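Local coordinates for formate dehydrogenase subunit beta (Desulfovibrio gigas, PDB 1H0H), which carries electrons through three [4Fe-4S] clusters as the electron-transfer subunit of an enzyme that reversibly oxidises formate to carbon dioxide, at residues Met139-Asp142 and Arg143-Gly147; Ile93-Asp96 and Ala97-Cys100; Asp43-Phe46 and His47-Lys50. All blocks are in the same frame, centred on the assembly; numbering follows the deposited sequence. Where two conformers were deposited one is given.

Contact 1. Residues Met139-Asp142 and Arg143-Gly147; sequences MCID and RITNG. With SF4 (iron/sulfur cluster), chain M.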
loop_
_atom_site.group_PDB
_atom_site.type_symbol
_atom_site.label_atom_id
_atom_site.label_comp_id
_atom_site.label_asym_id
_atom_site.label_seq_id
_atom_site.Cartn_x
_atom_site.Cartn_y
_atom_site.Cartn_z
ATOM N N MET B 139 15.445 20.552 23.391
ATOM C CA MET B 139 15.603 19.193 23.918
ATOM C C MET B 139 14.253 18.623 24.377
ATOM O O MET B 139 14.218 17.716 25.202
ATOM C CB MET B 139 16.615 19.190 25.104
ATOM C CG MET B 139 17.348 17.870 25.328
ATOM S SD MET B 139 18.346 17.718 26.856
ATOM C CE MET B 139 19.952 18.237 26.334
ATOM N N CYS B 140 13.151 19.153 23.859
ATOM C CA CYS B 140 11.844 18.752 24.351
ATOM C C CYS B 140 11.851 18.753 25.889
ATOM O O CYS B 140 11.439 17.771 26.549
ATOM C CB CYS B 140 11.475 17.351 23.804
ATOM S SG CYS B 140 10.974 17.339 22.082
ATOM N N ILE B 141 12.314 19.863 26.470
ATOM C CA ILE B 141 12.454 19.949 27.905
ATOM C C ILE B 141 11.187 19.534 28.675
ATOM O O ILE B 141 11.278 18.840 29.689
ATOM C CB ILE B 141 12.982 21.360 28.330
ATOM C CG1 ILE B 141 13.325 21.391 29.826
ATOM C CG2 ILE B 141 11.974 22.414 28.032
ATOM C CD1 ILE B 141 14.347 20.379 30.233
ATOM N N ASP B 142 10.014 19.957 28.205
ATOM C CA ASP B 142 8.775 19.571 28.849
ATOM C C ASP B 142 8.494 18.070 28.843
ATOM O O ASP B 142 8.035 17.520 29.856
ATOM C CB ASP B 142 7.569 20.311 28.265
ATOM C CG ASP B 142 7.452 20.158 26.771
ATOM O OD1 ASP B 142 8.485 19.932 26.067
ATOM O OD2 ASP B 142 6.352 20.294 26.197
ATOM N N ARG B 143 8.753 17.410 27.720
ATOM C CA ARG B 143 8.564 15.965 27.653
ATOM C C ARG B 143 9.545 15.216 28.564
ATOM O O ARG B 143 9.149 14.295 29.275
ATOM C CB ARG B 143 8.775 15.467 26.214
ATOM C CG ARG B 143 7.721 15.948 25.228
ATOM C CD ARG B 143 7.964 15.505 23.784
ATOM N NE ARG B 143 7.734 14.081 23.619
ATOM C CZ ARG B 143 6.538 13.533 23.368
ATOM N NH1 ARG B 143 5.448 14.281 23.247
ATOM N NH2 ARG B 143 6.430 12.216 23.217
ATOM N N ILE B 144 10.813 15.629 28.555
ATOM C CA ILE B 144 11.839 14.873 29.259
ATOM C C ILE B 144 11.820 15.030 30.778
ATOM O O ILE B 144 12.442 14.259 31.505
ATOM C CB ILE B 144 13.256 15.104 28.666
ATOM C CG1 ILE B 144 13.760 16.539 28.853
ATOM C CG2 ILE B 144 13.305 14.721 27.229
ATOM C CD1 ILE B 144 15.223 16.670 28.355
ATOM N N THR B 145 11.090 16.027 31.252
ATOM C CA THR B 145 10.947 16.220 32.675
ATOM C C THR B 145 9.570 15.747 33.073
ATOM O O THR B 145 9.173 15.915 34.215
ATOM C CB THR B 145 11.143 17.704 33.055
ATOM O OG1 THR B 145 10.246 18.511 32.279
ATOM C CG2 THR B 145 12.499 18.186 32.622
ATOM N N ASN B 146 8.848 15.131 32.139
ATOM C CA ASN B 146 7.506 14.606 32.426
ATOM C C ASN B 146 7.347 13.141 32.003
ATOM O O ASN B 146 6.258 12.717 31.614
ATOM C CB ASN B 146 6.404 15.470 31.788
ATOM C CG ASN B 146 6.111 16.724 32.587
ATOM O OD1 ASN B 146 5.471 16.666 33.636
ATOM N ND2 ASN B 146 6.599 17.869 32.107
ATOM N N GLY B 147 8.441 12.384 32.077
ATOM C CA GLY B 147 8.419 10.962 31.800
ATOM C C GLY B 147 8.360 10.517 30.350
ATOM O O GLY B 147 8.099 9.350 30.094
HETATM FE FE1 SF4 M . 12.747 18.004 20.797
HETATM FE FE2 SF4 M . 14.134 16.695 18.817
HETATM FE FE3 SF4 M . 15.079 19.087 19.848
HETATM FE FE4 SF4 M . 12.841 19.031 18.242
HETATM S S1 SF4 M . 15.005 18.397 17.693
HETATM S S2 SF4 M . 13.157 20.157 20.217
HETATM S S3 SF4 M . 11.869 17.114 18.758
HETATM S S4 SF4 M . 14.843 17.209 21.094
#
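Met139 and Ile144 meet at the short helix 141-144, in a local contact that runs from a cluster-binding cysteine through one helical turn and out of its C-terminal end. Met139 SD lies 3.6 Å from Ile144 CD1, and the two side chains cross at about a right angle. Cys140 sits at the N-cap. Cys140 SG binds FE1 of the [4Fe-4S] cluster at 2.3 Å. Cys140 O accepts from Ile144 N at 3.0 Å in a nearly straight bond. The helix therefore starts on a cluster ligand. Cys137, Cys140 and Cys152, of one ferredoxin-type region, bind this cluster with Cys21 of another. Arg143 CD packs 3.9 Å from Cys140 SG.

At the far end, two side chains reach back to carbonyls of the helix, those of Ile141 and Asp142. Thr145 OG1 donates to Ile141 O at 2.8 Å, tilted 23° from the carbonyl plane. A chi1 of 54° sets Thr145 OG1 between the backbone N and the carbonyl carbon, and Thr145 CG2 lies 3.7 Å from Ile141 CD1. Asn146 ND2 donates to Asp142 O at 2.7 Å, in the carbonyl plane and almost in its own amide plane. Asp142 OD2 accepts from Trp24 NE1, and Arg143 NE donates to Arg149 O. On the other protein chain, Asn146 ND2 bonds to the backbone and Arg143 NH2 forms a salt bridge to an acidic residue.

Contact 2. Residues Ile93-Asp96 and Ala97-Cys100; sequences IHDD and ATGC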
loop_
_atom_site.group_PDB
_atom_site.type_symbol
_atom_site.label_atom_id
_atom_site.label_comp_id
_atom_site.label_asym_id
_atom_site.label_seq_id
_atom_site.Cartn_x
_atom_site.Cartn_y
_atom_site.Cartn_z
ATOM N N ILE B 93 18.909 29.840 29.122
ATOM C CA ILE B 93 19.018 29.027 30.332
ATOM C C ILE B 93 19.847 27.769 30.064
ATOM O O ILE B 93 19.698 27.119 29.011
ATOM C CB ILE B 93 17.619 28.630 30.843
ATOM C CG1 ILE B 93 16.871 29.874 31.307
ATOM C CG2 ILE B 93 17.716 27.601 32.003
ATOM C CD1 ILE B 93 15.380 29.615 31.650
ATOM N N HIS B 94 20.736 27.442 31.003
ATOM C CA HIS B 94 21.486 26.184 30.955
ATOM C C HIS B 94 20.950 25.314 32.103
ATOM O O HIS B 94 21.247 25.554 33.276
ATOM C CB HIS B 94 22.980 26.443 31.102
ATOM C CG HIS B 94 23.848 25.311 30.642
ATOM N ND1 HIS B 94 25.202 25.280 30.879
ATOM C CD2 HIS B 94 23.565 24.191 29.931
ATOM C CE1 HIS B 94 25.717 24.178 30.355
ATOM N NE2 HIS B 94 24.745 23.503 29.772
ATOM N N ASP B 95 20.155 24.306 31.755
ATOM C CA ASP B 95 19.459 23.523 32.756
ATOM C C ASP B 95 20.325 22.443 33.358
ATOM O O ASP B 95 20.724 21.507 32.674
ATOM C CB ASP B 95 18.198 22.909 32.154
ATOM C CG ASP B 95 17.413 22.137 33.167
ATOM O OD1 ASP B 95 16.976 22.792 34.140
ATOM O OD2 ASP B 95 17.195 20.893 33.090
ATOM N N ASP B 96 20.593 22.560 34.652
ATOM C CA ASP B 96 21.478 21.628 35.313
ATOM C C ASP B 96 21.024 20.151 35.279
ATOM O O ASP B 96 21.837 19.254 35.078
ATOM C CB ASP B 96 21.811 22.063 36.741
ATOM C CG ASP B 96 22.854 21.178 37.374
ATOM O OD1 ASP B 96 24.054 21.348 37.093
ATOM O OD2 ASP B 96 22.586 20.253 38.147
ATOM N N ALA B 97 19.741 19.909 35.489
ATOM C CA ALA B 97 19.250 18.547 35.556
ATOM C C ALA B 97 19.323 17.787 34.235
ATOM O O ALA B 97 19.520 16.572 34.227
ATOM C CB ALA B 97 17.821 18.539 36.081
ATOM N N THR B 98 19.152 18.489 33.119
ATOM C CA THR B 98 19.127 17.812 31.841
ATOM C C THR B 98 20.305 18.133 30.956
ATOM O O THR B 98 20.632 17.365 30.061
ATOM C CB THR B 98 17.850 18.166 31.069
ATOM O OG1 THR B 98 17.737 19.583 30.962
ATOM C CG2 THR B 98 16.612 17.786 31.862
ATOM N N GLY B 99 20.943 19.267 31.196
ATOM C CA GLY B 99 21.990 19.703 30.297
ATOM C C GLY B 99 21.389 20.510 29.158
ATOM O O GLY B 99 22.105 20.960 28.258
ATOM N N CYS B 100 20.071 20.720 29.186
ATOM C CA CYS B 100 19.442 21.457 28.103
ATOM C C CYS B 100 19.910 22.904 28.042
ATOM O O CYS B 100 20.014 23.572 29.062
ATOM C CB CYS B 100 17.908 21.446 28.201
ATOM S SG CYS B 100 17.098 22.550 26.983
HETATM O O HOH W 1 24.913 21.300 28.024
HETATM O O HOH W 2 17.888 22.030 36.769
#
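Ala97 and Asp95 share a water at the start of a tight turn that links strand 92-94 to strand 101-103. Ala97 N donates to this water, and the water donates to Asp95 OD1 at 2.9 Å. Thr98 comes next and meets the other carboxylate oxygen. Thr98 OG1 donates to Asp95 OD2 at 2.6 Å, and OD2 receives it on its anti lone pair. Asp95 CG is turned opposite its own backbone N (chi1 -178°), which carries the carboxylate across the turn. Thr98 N adds a weak bond to the same OD2. Thr98 OG1 also accepts from Cys100 N at 3.1 Å, which makes an ST turn.

Gly99 N donates to Asp95 O at 2.7 Å, nearly in line with the carbonyl. Gly99 has phi 87°, a backbone shape that suits glycine. Gly99 O accepts a hydrogen bond from a second water, which lies 2.8 Å from His94 NE2 at the ring edge. Cys100 closes the antiparallel hairpin: Cys100 O accepts from Asp95 N at 2.8 Å, with an N-H...O angle of 173°. Cys100 O also lies 3.5 Å from His94 CA in a CA-H...O contact.

Asp95 thus grips the turn through its backbone N, its carbonyl O and OD2 directly, and through OD1 by way of a water. The OG1 and N-H donors on OD2 would be expected to favour the charged form of the carboxylate.

Contact 3. Residues Asp43-Phe46 and His47-Lys50; sequences DFNF and HTYK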
loop_
_atom_site.group_PDB
_atom_site.type_symbol
_atom_site.label_atom_id
_atom_site.label_comp_id
_atom_site.label_asym_id
_atom_site.label_seq_id
_atom_site.Cartn_x
_atom_site.Cartn_y
_atom_site.Cartn_z
ATOM N N ASP B 43 17.680 25.151 5.398
ATOM C CA ASP B 43 18.508 25.407 6.562
ATOM C C ASP B 43 17.616 25.629 7.768
ATOM O O ASP B 43 16.401 25.778 7.647
ATOM C CB ASP B 43 19.385 26.649 6.273
ATOM C CG ASP B 43 20.517 26.862 7.305
ATOM O OD1 ASP B 43 21.015 25.879 7.919
ATOM O OD2 ASP B 43 21.005 27.999 7.522
ATOM N N PHE B 44 18.209 25.604 8.952
ATOM C CA PHE B 44 17.477 25.955 10.148
ATOM C C PHE B 44 16.872 27.339 10.021
ATOM O O PHE B 44 17.457 28.215 9.395
ATOM C CB PHE B 44 18.452 26.088 11.320
ATOM C CG PHE B 44 19.044 24.797 11.786
ATOM C CD1 PHE B 44 18.242 23.792 12.294
ATOM C CD2 PHE B 44 20.412 24.618 11.792
ATOM C CE1 PHE B 44 18.799 22.595 12.766
ATOM C CE2 PHE B 44 20.974 23.445 12.271
ATOM C CZ PHE B 44 20.143 22.426 12.781
ATOM N N ASN B 45 15.694 27.534 10.610
ATOM C CA ASN B 45 15.118 28.879 10.742
ATOM C C ASN B 45 14.447 28.972 12.116
ATOM O O ASN B 45 14.429 27.973 12.867
ATOM C CB ASN B 45 14.183 29.267 9.573
ATOM C CG ASN B 45 13.042 28.289 9.383
ATOM O OD1 ASN B 45 12.290 28.027 10.312
ATOM N ND2 ASN B 45 12.884 27.775 8.156
ATOM N N PHE B 46 13.933 30.153 12.466
ATOM C CA PHE B 46 13.273 30.357 13.770
ATOM C C PHE B 46 12.201 29.305 14.072
ATOM O O PHE B 46 11.919 29.014 15.240
ATOM C CB PHE B 46 12.661 31.783 13.849
ATOM C CG PHE B 46 12.056 32.131 15.186
ATOM C CD1 PHE B 46 12.859 32.529 16.259
ATOM C CD2 PHE B 46 10.682 32.070 15.369
ATOM C CE1 PHE B 46 12.291 32.858 17.478
ATOM C CE2 PHE B 46 10.103 32.375 16.586
ATOM C CZ PHE B 46 10.919 32.765 17.652
ATOM N N HIS B 47 11.591 28.737 13.034
ATOM C CA HIS B 47 10.480 27.809 13.256
ATOM C C HIS B 47 10.825 26.358 12.997
ATOM O O HIS B 47 9.935 25.495 13.031
ATOM C CB HIS B 47 9.314 28.150 12.348
ATOM C CG HIS B 47 8.771 29.521 12.551
ATOM N ND1 HIS B 47 8.198 29.927 13.736
ATOM C CD2 HIS B 47 8.701 30.580 11.713
ATOM C CE1 HIS B 47 7.804 31.185 13.622
ATOM N NE2 HIS B 47 8.084 31.598 12.398
ATOM N N THR B 48 12.095 26.074 12.756
ATOM C CA THR B 48 12.514 24.747 12.336
ATOM C C THR B 48 13.762 24.343 13.093
ATOM O O THR B 48 14.861 24.771 12.755
ATOM C CB THR B 48 12.807 24.800 10.831
ATOM O OG1 THR B 48 11.685 25.358 10.126
ATOM C CG2 THR B 48 13.000 23.402 10.272
ATOM N N TYR B 49 13.596 23.502 14.106
ATOM C CA TYR B 49 14.671 23.139 14.992
ATOM C C TYR B 49 15.331 21.832 14.595
ATOM O O TYR B 49 16.420 21.528 15.044
ATOM C CB TYR B 49 14.140 22.915 16.389
ATOM C CG TYR B 49 13.264 23.971 17.012
ATOM C CD1 TYR B 49 13.266 25.305 16.572
ATOM C CD2 TYR B 49 12.440 23.630 18.078
ATOM C CE1 TYR B 49 12.481 26.255 17.187
ATOM C CE2 TYR B 49 11.658 24.571 18.685
ATOM C CZ TYR B 49 11.674 25.879 18.236
ATOM O OH TYR B 49 10.865 26.785 18.886
ATOM N N LYS B 50 14.625 21.029 13.799
ATOM C CA LYS B 50 15.107 19.703 13.429
ATOM C C LYS B 50 15.017 19.705 11.926
ATOM O O LYS B 50 13.956 19.992 11.358
ATOM C CB LYS B 50 14.220 18.625 14.078
ATOM C CG LYS B 50 14.664 17.172 13.844
ATOM C CD LYS B 50 16.059 16.889 14.466
ATOM C CE LYS B 50 16.289 15.406 14.640
ATOM N NZ LYS B 50 17.718 15.021 14.997
HETATM O O HOH W 3 10.266 28.971 17.497
#
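Asn45 and Thr48 form a single antiparallel bridge, a hydrogen-bonded pair, at the ends of a type I beta turn. Thr48 N donates to Asn45 O at 3.0 Å. The bond is nearly straight at the hydrogen, but the donor stands well above the carbonyl plane.

The Asn45 side chain ties the turn a second time. With chi1 57° and chi2 55° the amide folds back over the turn, and Asn45 OD1 faces His47 N and Thr48 OG1. Asn45 OD1 accepts from His47 N at 2.9 Å, in the carbonyl plane and on a lone pair. Asn45 OD1 also accepts from Thr48 OG1 at 2.7 Å, this time from above that plane. Asn45 ND2 bonds to Thr30 OG1, and Thr48 OG1 has a further partner in Lys22 NZ.

At the turn corners, Phe46 points the edge of its ring at the face of His47 in a T-shaped stack. The ring planes stand 83° apart, and Phe46 CD2 comes 3.5 Å from His47 CE1. Tyr49 brings its ring edge back to the turn, with CE1 3.4 Å from Phe46 O. A water bridges that carbonyl to Tyr49 OH. Phe44 CD1 approaches Thr48 O at the ring edge, 3.5 Å away.

The turn lies in the loop between helix 16-25 and strand 51-59. Tyr49 packs on Cys21 of the helix, close to the [4Fe-4S] cluster that Cys21 binds, and meets His25 edge-to-face. Phe46 and Tyr49 both rest on Ala135 of strand 134-135. Lys50 leads on to strand 51-59 and touches the same cluster.

How the contacts relate
Along the chain contact 3 comes first, then contact 2, then contact 1. Contacts 1 and 2 have centres about 11 Å apart, lie on the same side of the chain's centre and fall in the dicluster region. They touch directly. Met139 CE packs 3.7 Å from Cys100 CA, and Ile141 CD1 lies 3.6 Å from Thr98 OG1. The hairpin turn between strands 92-94 and 101-103 thus rests against helix 141-144. Contact 3 is separate, its centre about 20 Å from that of contact 1 and 21 Å from that of contact 2. Contacts 1 and 3 both reach the cluster bound by Cys21, Cys137, Cys140 and Cys152, yet their nearest atoms stay about 7 Å apart.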